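Local coordinates for MSM0271 protein (Mycobacterium smegmatis, PDB 5SUH) that forms a trimeric shell building block, stacked as a double ring, of the RMM bacterial microcompartment and may contribute to transport across that shell, at residues P94-V99 and F103-I108; R44-Y49 and V201-A206; Q151-L156 and S163-G168. All blocks are in the same frame, centred on the assembly; numbering follows the deposited sequence.

From the N terminus the chain first lays down helix 44-49, whose partner, the end of strand 197-202, arrives only after more than 150 residues. Interaction 2 therefore closes a long loop that joins the two BMC halves of the protein, and the other two contacts lie within that loop, one after the other. Interaction 1 is the hairpin of strands 93-99 and 104-110 in the first half. Interaction 3, in the second, sets helix 150-156 against the loop leading to strand 170-177. Interactions 1 and 2 touch where Phe103 packs on Gly205 and Tyr98 on Ile204; interactions 1 and 3 have centres about 30 Å apart.

Interaction 1. Residues P94-V99 and F103-I108; sequences PGILYV and FGVLEI
Ile96 and Val105 point the same way from neighbouring strands of an antiparallel beta hairpin, part of the four-stranded sheet of the first BMC half. Their methyls lie alongside each other, Ile96 CG2 to Val105 CG1 at 4.1 Å; chi1 of -65° in Ile96 and 176° in Val105 puts both branches anti to the backbone N, side by side. Glu107, directly across from Ile96 in a hydrogen-bonded pair, crosses it at about a right angle, with Ile96 CB and Glu107 CB 3.7 Å apart. Its chain bends at chi2 (-91°), turning OE1 toward the backbone of Gly95, while OE2 is hydrogen-bonded to His109 ND1.

On the other face, Leu97 and Leu106 form a non-hydrogen-bonded pair whose contact is looser, CD1 to CD1 at 4.5 Å, and both pack on Ile82 of helix 78-88. Leu97 also meets Ile155 of a neighbouring subunit, so this face serves the subunit interface.

Tyr98 and Val105 exchange two backbone hydrogen bonds. At the end away from the hairpin turn, a classic beta bulge shifts the register by one: Gly95 and Ile96 both face Glu107, whose carbonyl O accepts hydrogen bonds from Gly95 N at 2.9 Å and, weakly, from Ile96 N at 3.5 Å.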
loop_
_atom_site.group_PDB
_atom_site.type_symbol
_atom_site.label_atom_id
_atom_site.label_comp_id
_atom_site.label_asym_id
_atom_site.label_seq_id
_atom_site.Cartn_x
_atom_site.Cartn_y
_atom_site.Cartn_z
ATOM N N PRO A 94 11.061 -9.232 20.800
ATOM C CA PRO A 94 11.489 -8.547 19.576
ATOM C C PRO A 94 10.533 -7.423 19.169
ATOM O O PRO A 94 9.321 -7.640 19.074
ATOM C CB PRO A 94 11.514 -9.673 18.541
ATOM C CG PRO A 94 10.494 -10.669 19.061
ATOM C CD PRO A 94 10.501 -10.574 20.553
ATOM N N GLY A 95 11.078 -6.233 18.940
ATOM C CA GLY A 95 10.286 -5.101 18.489
ATOM C C GLY A 95 10.455 -4.815 17.007
ATOM O O GLY A 95 9.513 -4.369 16.327
ATOM N N ILE A 96 11.657 -5.096 16.513
ATOM C CA ILE A 96 12.002 -4.931 15.106
ATOM C C ILE A 96 12.856 -6.110 14.602
ATOM O O ILE A 96 13.785 -6.567 15.281
ATOM C CB ILE A 96 12.743 -3.588 14.878
ATOM C CG1 ILE A 96 11.801 -2.433 15.181
ATOM C CG2 ILE A 96 13.229 -3.472 13.462
ATOM C CD1 ILE A 96 12.460 -1.110 15.246
ATOM N N LEU A 97 12.487 -6.633 13.439
ATOM C CA LEU A 97 13.279 -7.634 12.721
ATOM C C LEU A 97 13.096 -7.431 11.217
ATOM O O LEU A 97 12.004 -7.603 10.696
ATOM C CB LEU A 97 12.879 -9.055 13.119
ATOM C CG LEU A 97 13.561 -10.202 12.372
ATOM C CD1 LEU A 97 15.031 -10.311 12.718
ATOM C CD2 LEU A 97 12.849 -11.515 12.661
ATOM N N TYR A 98 14.149 -7.038 10.517
ATOM C CA TYR A 98 13.992 -6.729 9.101
ATOM C C TYR A 98 15.278 -6.931 8.307
ATOM O O TYR A 98 16.376 -6.623 8.795
ATOM C CB TYR A 98 13.477 -5.300 8.928
ATOM C CG TYR A 98 12.976 -4.991 7.541
ATOM C CD1 TYR A 98 11.805 -5.572 7.053
ATOM C CD2 TYR A 98 13.665 -4.097 6.715
ATOM C CE1 TYR A 98 11.345 -5.299 5.772
ATOM C CE2 TYR A 98 13.204 -3.815 5.430
ATOM C CZ TYR A 98 12.048 -4.427 4.968
ATOM O OH TYR A 98 11.589 -4.144 3.706
ATOM N N VAL A 99 15.118 -7.480 7.099
ATOM C CA VAL A 99 16.196 -7.693 6.119
ATOM C C VAL A 99 16.033 -6.697 4.949
ATOM O O VAL A 99 15.094 -6.775 4.157
ATOM C CB VAL A 99 16.193 -9.162 5.583
ATOM C CG1 VAL A 99 17.163 -9.315 4.425
ATOM C CG2 VAL A 99 16.518 -10.176 6.708
ATOM N N PHE A 103 21.473 -4.683 4.437
ATOM C CA PHE A 103 21.750 -4.986 5.846
ATOM C C PHE A 103 20.589 -5.604 6.634
ATOM O O PHE A 103 19.424 -5.443 6.261
ATOM C CB PHE A 103 22.207 -3.715 6.557
ATOM C CG PHE A 103 23.219 -2.928 5.779
ATOM C CD1 PHE A 103 24.451 -3.501 5.426
ATOM C CD2 PHE A 103 22.963 -1.609 5.408
ATOM C CE1 PHE A 103 25.398 -2.770 4.699
ATOM C CE2 PHE A 103 23.909 -0.876 4.689
ATOM C CZ PHE A 103 25.133 -1.453 4.329
ATOM N N GLY A 104 20.928 -6.261 7.753
ATOM C CA GLY A 104 19.954 -6.882 8.639
ATOM C C GLY A 104 19.845 -6.180 9.983
ATOM O O GLY A 104 20.854 -5.765 10.582
ATOM N N VAL A 105 18.607 -6.036 10.459
ATOM C CA VAL A 105 18.327 -5.210 11.637
ATOM C C VAL A 105 17.501 -5.946 12.691
ATOM O O VAL A 105 16.552 -6.676 12.356
ATOM C CB VAL A 105 17.593 -3.894 11.202
ATOM C CG1 VAL A 105 17.191 -3.047 12.398
ATOM C CG2 VAL A 105 18.470 -3.096 10.249
ATOM N N LEU A 106 17.848 -5.750 13.960
ATOM C CA LEU A 106 17.070 -6.332 15.071
ATOM C C LEU A 106 16.957 -5.343 16.227
ATOM O O LEU A 106 17.920 -4.641 16.555
ATOM C CB LEU A 106 17.700 -7.640 15.572
ATOM C CG LEU A 106 17.226 -8.170 16.929
ATOM C CD1 LEU A 106 15.832 -8.814 16.832
ATOM C CD2 LEU A 106 18.238 -9.128 17.554
ATOM N N GLU A 107 15.780 -5.275 16.836
ATOM C CA GLU A 107 15.634 -4.594 18.124
ATOM C C GLU A 107 15.009 -5.580 19.111
ATOM O O GLU A 107 14.011 -6.223 18.799
ATOM C CB GLU A 107 14.774 -3.327 17.993
ATOM C CG GLU A 107 14.630 -2.500 19.274
ATOM C CD GLU A 107 13.421 -2.902 20.121
ATOM O OE1 GLU A 107 12.740 -3.886 19.790
ATOM O OE2 GLU A 107 13.154 -2.244 21.138
ATOM N N ILE A 108 15.609 -5.734 20.285
ATOM C CA ILE A 108 14.964 -6.507 21.350
ATOM C C ILE A 108 14.927 -5.604 22.578
ATOM O O ILE A 108 15.762 -4.696 22.711
ATOM C CB ILE A 108 15.689 -7.867 21.653
ATOM C CG1 ILE A 108 17.126 -7.659 22.121
ATOM C CG2 ILE A 108 15.668 -8.788 20.430
ATOM C CD1 ILE A 108 17.811 -8.939 22.545
#

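Interaction 2. Residues R44-Y49 and V201-A206; sequences RQFAAY and VQMIGA
The Tyr49 ring carries Val201 on one face: CG2 stands 4.2 Å from the ring centroid and 17° off the normal, a CH-pi contact displaced toward the CE2 and CD2 rim. Val201 CB comes closer still, 3.6 Å from Tyr49 CE2. The neighbouring Phe46 ring takes Met203 at its edge, where the methyl CE lies near the ring plane, 4.0 Å from Phe46 CE1; these two side chains approach from opposite directions. Met203 CE is turned toward this edge by the bend at chi3 (76°), about the CG-SD bond. Val201 CG1 meets the Phe46 ring more loosely and obliquely, so the valine spans both aromatics.

Here the short helix 44-49 of the first BMC half is docked on the end of strand 197-202 of the second, bridging the two halves of this tandem-BMC chain. Ala186 of helix 182-192 also packs on Phe46 and Val201. Gln45 NE2 donates a hydrogen bond to Leu196 O and its OE1 accepts one from Val198 N, at the start of that strand. At the far end of the tyrosine, backbone Val201 N donates a nearly straight bond to Tyr49 OH at 2.9 Å, taken with reserve because OH is doubtfully placed.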
loop_
_atom_site.group_PDB
_atom_site.type_symbol
_atom_site.label_atom_id
_atom_site.label_comp_id
_atom_site.label_asym_id
_atom_site.label_seq_id
_atom_site.Cartn_x
_atom_site.Cartn_y
_atom_site.Cartn_z
ATOM N N ARG A 44 9.636 8.608 26.237
ATOM C CA ARG A 44 8.292 8.192 25.797
ATOM C C ARG A 44 7.944 8.481 24.325
ATOM O O ARG A 44 7.251 7.678 23.701
ATOM C CB ARG A 44 7.233 8.796 26.718
ATOM C CG ARG A 44 6.957 10.249 26.510
ATOM C CD ARG A 44 5.831 10.685 27.423
ATOM N NE ARG A 44 5.451 12.072 27.178
ATOM C CZ ARG A 44 4.536 12.733 27.879
ATOM N NH1 ARG A 44 3.895 12.138 28.885
ATOM N NH2 ARG A 44 4.262 13.991 27.566
ATOM N N GLN A 45 8.442 9.576 23.748
ATOM C CA GLN A 45 8.180 9.836 22.328
ATOM C C GLN A 45 8.879 8.841 21.448
ATOM O O GLN A 45 8.358 8.411 20.412
ATOM C CB GLN A 45 8.643 11.211 21.910
ATOM C CG GLN A 45 7.689 12.285 22.131
ATOM C CD GLN A 45 8.091 13.522 21.379
ATOM O OE1 GLN A 45 7.824 13.648 20.176
ATOM N NE2 GLN A 45 8.733 14.452 22.080
ATOM N N PHE A 46 10.100 8.517 21.826
ATOM C CA PHE A 46 10.863 7.664 20.952
ATOM C C PHE A 46 10.356 6.240 21.053
ATOM O O PHE A 46 10.306 5.542 20.042
ATOM C CB PHE A 46 12.368 7.770 21.235
ATOM C CG PHE A 46 13.167 6.782 20.471
ATOM C CD1 PHE A 46 13.186 6.826 19.085
ATOM C CD2 PHE A 46 13.872 5.775 21.136
ATOM C CE1 PHE A 46 13.910 5.877 18.369
ATOM C CE2 PHE A 46 14.596 4.826 20.435
ATOM C CZ PHE A 46 14.628 4.871 19.053
ATOM N N ALA A 47 9.916 5.847 22.249
ATOM C CA ALA A 47 9.375 4.504 22.505
ATOM C C ALA A 47 8.109 4.240 21.691
ATOM O O ALA A 47 7.869 3.128 21.215
ATOM C CB ALA A 47 9.093 4.319 23.985
ATOM N N ALA A 48 7.335 5.293 21.481
ATOM C CA ALA A 48 6.074 5.159 20.784
ATOM C C ALA A 48 6.340 5.177 19.292
ATOM O O ALA A 48 5.695 4.476 18.521
ATOM C CB ALA A 48 5.132 6.281 21.181
ATOM N N TYR A 49 7.367 5.901 18.901
ATOM C CA TYR A 49 7.687 6.010 17.501
ATOM C C TYR A 49 7.935 4.621 16.857
ATOM O O TYR A 49 7.443 4.355 15.750
ATOM C CB TYR A 49 8.894 6.932 17.316
ATOM C CG TYR A 49 9.145 7.181 15.875
ATOM C CD1 TYR A 49 8.442 8.179 15.208
ATOM C CD2 TYR A 49 10.031 6.392 15.154
ATOM C CE1 TYR A 49 8.631 8.403 13.868
ATOM C CE2 TYR A 49 10.223 6.601 13.808
ATOM C CZ TYR A 49 9.520 7.611 13.170
ATOM O OH TYR A 49 9.702 7.834 11.832
ATOM N N VAL A 201 12.084 9.328 12.430
ATOM C CA VAL A 201 13.376 8.694 12.697
ATOM C C VAL A 201 13.560 7.570 11.703
ATOM O O VAL A 201 12.889 6.541 11.809
ATOM C CB VAL A 201 13.500 8.090 14.128
ATOM C CG1 VAL A 201 14.942 7.671 14.393
ATOM C CG2 VAL A 201 13.087 9.072 15.161
ATOM N N GLN A 202 14.471 7.727 10.748
ATOM C CA GLN A 202 14.692 6.653 9.774
ATOM C C GLN A 202 15.934 5.858 10.185
ATOM O O GLN A 202 17.057 6.353 10.062
ATOM C CB GLN A 202 14.865 7.233 8.382
ATOM C CG GLN A 202 14.435 6.309 7.248
ATOM C CD GLN A 202 14.802 6.856 5.869
ATOM O OE1 GLN A 202 14.560 8.029 5.555
ATOM N NE2 GLN A 202 15.358 5.994 5.029
ATOM N N MET A 203 15.750 4.647 10.707
ATOM C CA MET A 203 16.901 3.894 11.215
ATOM C C MET A 203 17.328 2.683 10.356
ATOM O O MET A 203 18.186 1.907 10.762
ATOM C CB MET A 203 16.656 3.475 12.657
ATOM C CG MET A 203 15.566 2.489 12.867
ATOM S SD MET A 203 15.323 2.268 14.621
ATOM C CE MET A 203 14.476 3.752 14.985
ATOM N N ILE A 204 16.701 2.513 9.195
ATOM C CA ILE A 204 16.958 1.383 8.302
ATOM C C ILE A 204 17.351 1.843 6.894
ATOM O O ILE A 204 16.616 2.592 6.263
ATOM C CB ILE A 204 15.729 0.494 8.165
ATOM C CG1 ILE A 204 15.341 -0.101 9.510
ATOM C CG2 ILE A 204 16.005 -0.607 7.176
ATOM C CD1 ILE A 204 14.014 -0.836 9.452
ATOM N N GLY A 205 18.489 1.371 6.394
ATOM C CA GLY A 205 18.963 1.735 5.067
ATOM C C GLY A 205 20.466 1.998 4.986
ATOM O O GLY A 205 21.245 1.633 5.874
ATOM N N ALA A 206 20.880 2.678 3.926
ATOM C CA ALA A 206 22.277 3.058 3.802
ATOM C C ALA A 206 22.647 4.198 4.780
ATOM O O ALA A 206 23.793 4.276 5.222
ATOM C CB ALA A 206 22.577 3.460 2.394
#

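Interaction 3. Residues Q151-L156 and S163-G168; sequences QHAVIL and SMILPG
Ala153, on a turn of helix 150-156, faces the extended, irregular backbone of 163-168, and its CA comes nearest that of Pro167, at 5.8 Å. The alanine methyl does the touching. It points into the loop and meets main chain as much as side chain: Ala153 CB lies 4.0 Å from Ile165 O and 4.1 Å from Pro167 N. Two apolar groups also reach it. Pro167 presents the CG corner of its ring, 4.2 Å from Ala153 CB, while Ile165 brings its CG2 branch to within 4.4 Å of that same methyl. CG1 of Ile165 is anti to the backbone N (chi1 -171°), which leaves CG2 between that N and the carbonyl carbon, directed at the methyl.

Here, in the second BMC half, a short helix packs against the loop that leads into strand 170-177 of the antiparallel sheet. Ile165 and Leu156 both rest on Leu171 of that strand, so loop and helix share a contact on the sheet. The carbonyl O of Ile165 is satisfied by Asn157 ND2, just past the helix. Other sides of the helix serve assembly: His152 NE2 is hydrogen-bonded to Glu79 OE1, and Gln151 NE2 to Val92 O, both of a neighbouring subunit.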
loop_
_atom_site.group_PDB
_atom_site.type_symbol
_atom_site.label_atom_id
_atom_site.label_comp_id
_atom_site.label_asym_id
_atom_site.label_seq_id
_atom_site.Cartn_x
_atom_site.Cartn_y
_atom_site.Cartn_z
ATOM N N GLN A 151 4.583 26.262 3.711
ATOM C CA GLN A 151 4.588 25.329 2.579
ATOM C C GLN A 151 5.607 24.196 2.789
ATOM O O GLN A 151 5.383 23.049 2.391
ATOM C CB GLN A 151 4.862 26.085 1.274
ATOM C CG GLN A 151 3.622 26.721 0.650
ATOM C CD GLN A 151 3.878 27.316 -0.734
ATOM O OE1 GLN A 151 3.150 27.038 -1.681
ATOM N NE2 GLN A 151 4.884 28.163 -0.841
ATOM N N HIS A 152 6.719 24.512 3.444
ATOM C CA HIS A 152 7.701 23.495 3.767
ATOM C C HIS A 152 7.105 22.520 4.788
ATOM O O HIS A 152 7.228 21.306 4.638
ATOM C CB HIS A 152 8.983 24.147 4.307
ATOM C CG HIS A 152 10.117 23.188 4.502
ATOM N ND1 HIS A 152 11.311 23.557 5.082
ATOM C CD2 HIS A 152 10.242 21.875 4.170
ATOM C CE1 HIS A 152 12.112 22.503 5.127
ATOM N NE2 HIS A 152 11.490 21.475 4.573
ATOM N N ALA A 153 6.436 23.066 5.805
ATOM C CA ALA A 153 5.827 22.272 6.873
ATOM C C ALA A 153 4.728 21.361 6.323
ATOM O O ALA A 153 4.653 20.177 6.680
ATOM C CB ALA A 153 5.265 23.199 7.988
ATOM N N VAL A 154 3.898 21.883 5.420
ATOM C CA VAL A 154 2.813 21.063 4.923
ATOM C C VAL A 154 3.326 19.868 4.080
ATOM O O VAL A 154 2.857 18.741 4.279
ATOM C CB VAL A 154 1.823 21.886 4.082
ATOM C CG1 VAL A 154 0.818 20.978 3.503
ATOM C CG2 VAL A 154 1.082 22.874 4.929
ATOM N N ILE A 155 4.303 20.073 3.186
ATOM C CA ILE A 155 4.790 18.946 2.372
ATOM C C ILE A 155 5.718 18.036 3.177
ATOM O O ILE A 155 5.802 16.841 2.919
ATOM C CB ILE A 155 5.503 19.418 1.081
ATOM C CG1 ILE A 155 5.652 18.257 0.096
ATOM C CG2 ILE A 155 6.854 20.088 1.382
ATOM C CD1 ILE A 155 6.226 18.675 -1.273
ATOM N N LEU A 156 6.381 18.597 4.185
ATOM C CA LEU A 156 7.212 17.802 5.073
ATOM C C LEU A 156 6.302 16.832 5.844
ATOM O O LEU A 156 6.631 15.661 5.990
ATOM C CB LEU A 156 8.001 18.692 6.038
ATOM C CG LEU A 156 9.296 18.128 6.614
ATOM C CD1 LEU A 156 10.134 19.237 7.196
ATOM C CD2 LEU A 156 9.006 17.099 7.670
ATOM N N SER A 163 4.335 12.335 14.658
ATOM C CA SER A 163 4.019 13.715 15.066
ATOM C C SER A 163 4.322 14.621 13.902
ATOM O O SER A 163 4.922 14.202 12.891
ATOM C CB SER A 163 4.773 14.223 16.301
ATOM O OG SER A 163 4.169 13.841 17.516
ATOM N N MET A 164 3.901 15.870 14.052
ATOM C CA MET A 164 3.981 16.813 12.967
ATOM C C MET A 164 4.667 18.074 13.410
ATOM O O MET A 164 4.633 18.437 14.589
ATOM C CB MET A 164 2.573 17.108 12.443
ATOM C CG MET A 164 1.847 15.837 11.970
ATOM S SD MET A 164 0.122 16.057 11.482
ATOM C CE MET A 164 -0.633 16.563 13.016
ATOM N N ILE A 165 5.283 18.748 12.447
ATOM C CA ILE A 165 5.913 20.024 12.715
ATOM C C ILE A 165 4.974 21.123 12.235
ATOM O O ILE A 165 4.297 20.967 11.212
ATOM C CB ILE A 165 7.276 20.120 12.029
ATOM C CG1 ILE A 165 8.024 21.364 12.499
ATOM C CG2 ILE A 165 7.123 20.042 10.508
ATOM C CD1 ILE A 165 9.464 21.375 12.120
ATOM N N LEU A 166 4.872 22.190 13.023
ATOM C CA LEU A 166 4.006 23.339 12.711
ATOM C C LEU A 166 4.800 24.529 12.147
ATOM O O LEU A 166 5.983 24.707 12.481
ATOM C CB LEU A 166 3.235 23.768 13.959
ATOM C CG LEU A 166 2.304 22.720 14.563
ATOM C CD1 LEU A 166 1.658 23.272 15.823
ATOM C CD2 LEU A 166 1.239 22.253 13.561
ATOM N N PRO A 167 4.161 25.345 11.292
ATOM C CA PRO A 167 4.895 26.489 10.703
ATOM C C PRO A 167 5.422 27.409 11.797
ATOM O O PRO A 167 4.682 27.638 12.752
ATOM C CB PRO A 167 3.840 27.199 9.840
ATOM C CG PRO A 167 2.777 26.153 9.560
ATOM C CD PRO A 167 2.771 25.256 10.809
ATOM N N GLY A 168 6.674 27.864 11.721
ATOM C CA GLY A 168 7.197 28.741 12.759
ATOM C C GLY A 168 8.150 28.064 13.727
ATOM O O GLY A 168 8.943 28.707 14.421
#